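Local atomic coordinates of phist (PDB entry 4JLE), a protein that binds the virulence factor PfEMP1 and travels with it to knobs on the surface of infected red blood cells, here represented by its PHIST domain. Residues B[25-30]-B[41-46]. Sequence-based numbering, arbitrary orientation.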
loop_
_atom_site.group_PDB
_atom_site.type_symbol
_atom_site.label_atom_id
_atom_site.label_comp_id
_atom_site.label_asym_id
_atom_site.label_seq_id
_atom_site.Cartn_x
_atom_site.Cartn_y
_atom_site.Cartn_z
ATOM N N ASN B 25 -25.588 3.007 -9.326
ATOM C CA ASN B 25 -26.027 2.547 -10.653
ATOM C C ASN B 25 -26.929 3.613 -11.323
ATOM O O ASN B 25 -26.744 3.924 -12.492
ATOM C CB ASN B 25 -26.728 1.183 -10.570
ATOM C CG ASN B 25 -25.760 0.046 -10.266
ATOM O OD1 ASN B 25 -24.562 0.104 -10.584
ATOM N ND2 ASN B 25 -26.257 -1.018 -9.631
ATOM N N GLU B 26 -27.817 4.225 -10.546
ATOM C CA GLU B 26 -28.707 5.306 -10.962
ATOM C C GLU B 26 -27.894 6.464 -11.542
ATOM O O GLU B 26 -28.198 6.940 -12.636
ATOM C CB GLU B 26 -29.501 5.767 -9.751
ATOM C CG GLU B 26 -30.922 6.174 -10.035
ATOM C CD GLU B 26 -31.574 6.810 -8.824
ATOM O OE1 GLU B 26 -32.003 7.982 -8.939
ATOM O OE2 GLU B 26 -31.623 6.153 -7.756
ATOM N N MET B 27 -26.830 6.879 -10.823
ATOM C CA MET B 27 -25.937 7.956 -11.220
ATOM C C MET B 27 -25.207 7.612 -12.505
ATOM O O MET B 27 -25.173 8.447 -13.410
ATOM C CB MET B 27 -24.928 8.245 -10.104
ATOM C CG MET B 27 -25.453 9.168 -9.048
ATOM S SD MET B 27 -24.169 9.413 -7.813
ATOM C CE MET B 27 -24.569 10.963 -7.288
ATOM N N ILE B 28 -24.648 6.382 -12.594
ATOM C CA ILE B 28 -23.928 5.902 -13.778
ATOM C C ILE B 28 -24.851 5.929 -15.008
ATOM O O ILE B 28 -24.475 6.484 -16.047
ATOM C CB ILE B 28 -23.326 4.480 -13.551
ATOM C CG1 ILE B 28 -22.231 4.484 -12.475
ATOM C CG2 ILE B 28 -22.783 3.861 -14.862
ATOM C CD1 ILE B 28 -21.977 3.054 -11.836
ATOM N N ASN B 29 -26.058 5.369 -14.859
ATOM C CA ASN B 29 -27.048 5.189 -15.903
ATOM C C ASN B 29 -27.958 6.403 -16.120
ATOM O O ASN B 29 -28.946 6.264 -16.848
ATOM C CB ASN B 29 -27.922 3.955 -15.584
ATOM C CG ASN B 29 -27.177 2.645 -15.502
ATOM O OD1 ASN B 29 -26.078 2.478 -16.059
ATOM N ND2 ASN B 29 -27.776 1.697 -14.778
ATOM N N SER B 30 -27.641 7.578 -15.513
ATOM C CA SER B 30 -28.457 8.783 -15.656
ATOM C C SER B 30 -28.482 9.257 -17.108
ATOM O O SER B 30 -27.471 9.141 -17.830
ATOM C CB SER B 30 -27.934 9.890 -14.747
ATOM O OG SER B 30 -28.648 11.097 -14.943
ATOM N N ASN B 41 -16.938 12.036 -7.556
ATOM C CA ASN B 41 -16.227 11.732 -6.324
ATOM C C ASN B 41 -16.987 10.686 -5.516
ATOM O O ASN B 41 -16.379 9.719 -5.069
ATOM C CB ASN B 41 -15.971 13.015 -5.517
ATOM C CG ASN B 41 -14.926 13.952 -6.109
ATOM O OD1 ASN B 41 -14.240 13.639 -7.091
ATOM N ND2 ASN B 41 -14.779 15.125 -5.516
ATOM N N ILE B 42 -18.319 10.832 -5.405
ATOM C CA ILE B 42 -19.176 9.858 -4.714
ATOM C C ILE B 42 -18.951 8.492 -5.351
ATOM O O ILE B 42 -18.718 7.528 -4.624
ATOM C CB ILE B 42 -20.696 10.298 -4.763
ATOM C CG1 ILE B 42 -20.977 11.414 -3.746
ATOM C CG2 ILE B 42 -21.678 9.082 -4.590
ATOM C CD1 ILE B 42 -22.188 12.264 -4.036
ATOM N N ILE B 43 -19.007 8.410 -6.703
ATOM C CA ILE B 43 -18.882 7.137 -7.416
ATOM C C ILE B 43 -17.476 6.539 -7.205
ATOM O O ILE B 43 -17.368 5.340 -6.965
ATOM C CB ILE B 43 -19.248 7.274 -8.943
ATOM C CG1 ILE B 43 -20.756 7.562 -9.140
ATOM C CG2 ILE B 43 -18.879 6.001 -9.736
ATOM C CD1 ILE B 43 -21.123 8.125 -10.534
ATOM N N PHE B 44 -16.420 7.367 -7.265
ATOM C CA PHE B 44 -15.074 6.847 -7.102
ATOM C C PHE B 44 -14.838 6.382 -5.668
ATOM O O PHE B 44 -14.149 5.384 -5.491
ATOM C CB PHE B 44 -14.000 7.849 -7.569
ATOM C CG PHE B 44 -13.793 7.870 -9.076
ATOM C CD1 PHE B 44 -13.557 6.689 -9.784
ATOM C CD2 PHE B 44 -13.781 9.075 -9.781
ATOM C CE1 PHE B 44 -13.359 6.713 -11.176
ATOM C CE2 PHE B 44 -13.554 9.099 -11.161
ATOM C CZ PHE B 44 -13.360 7.916 -11.851
ATOM N N SER B 45 -15.453 7.064 -4.653
ATOM C CA SER B 45 -15.352 6.663 -3.239
ATOM C C SER B 45 -15.994 5.295 -3.041
ATOM O O SER B 45 -15.398 4.428 -2.421
ATOM C CB SER B 45 -16.016 7.687 -2.331
ATOM O OG SER B 45 -15.248 8.876 -2.276
ATOM N N TYR B 46 -17.193 5.093 -3.605
ATOM C CA TYR B 46 -17.898 3.814 -3.536
ATOM C C TYR B 46 -17.100 2.698 -4.209
ATOM O O TYR B 46 -17.096 1.581 -3.718
ATOM C CB TYR B 46 -19.279 3.930 -4.199
ATOM C CG TYR B 46 -20.010 2.611 -4.317
ATOM C CD1 TYR B 46 -20.842 2.159 -3.296
ATOM C CD2 TYR B 46 -19.900 1.827 -5.467
ATOM C CE1 TYR B 46 -21.507 0.938 -3.390
ATOM C CE2 TYR B 46 -20.562 0.599 -5.573
ATOM C CZ TYR B 46 -21.382 0.169 -4.538
ATOM O OH TYR B 46 -22.082 -1.010 -4.644
#
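No flat group enters the contact between Met27 and Ile28 on one side and Ile42 and Ile43 on the other. The two rings of 41-46 are used outside it. Phe44 meets Phe107 and Phe120 of the second subunit edge-to-face. The Tyr46 side chain packs on Ala21, Ile24 and Tyr19 of its own chain. The contact itself is aliphatic, with a thioether included.

Ile43 is buried and points across to 25-30. Its CG1 is anti to its own carbonyl carbon (chi1 -68°), and CD1 extends the branch toward 25-30. CD1 lies 3.8 Å from Met27 CB. The same methyl is 4.3 Å from Ile28 CG1, so it touches two successive residues of the helix. The Met27 side chain runs past Ile43 in the opposite sense. It stays extended beyond CG (chi2 180°), which carries SD alongside the isoleucine, 4.1 Å from Ile43 CG1. SD also comes 4.1 Å from the branch methyl CG2 of Ile42. Here the two side chains cross at about a right angle.

The contact joins the short helix 21-28 to the first turns of the long helix 37-72, in a PHIST domain built on a three-helix bundle. The link from one helix to the other contains strand 34-36 and turns the chain back. The closest CA atoms are those of Met27 and Ile43, 8.1 Å apart. No hydrogen bond crosses the contact. The second subunit flanks the contact, with its Leu124 packing against Ile28 and its Phe120 against Ile43.

Within 41-46, Asn41 O accepts from Ser45 N and also from Ser45 OG at 3.1 Å. The hydroxyl sits above the carbonyl plane, 43° out of it.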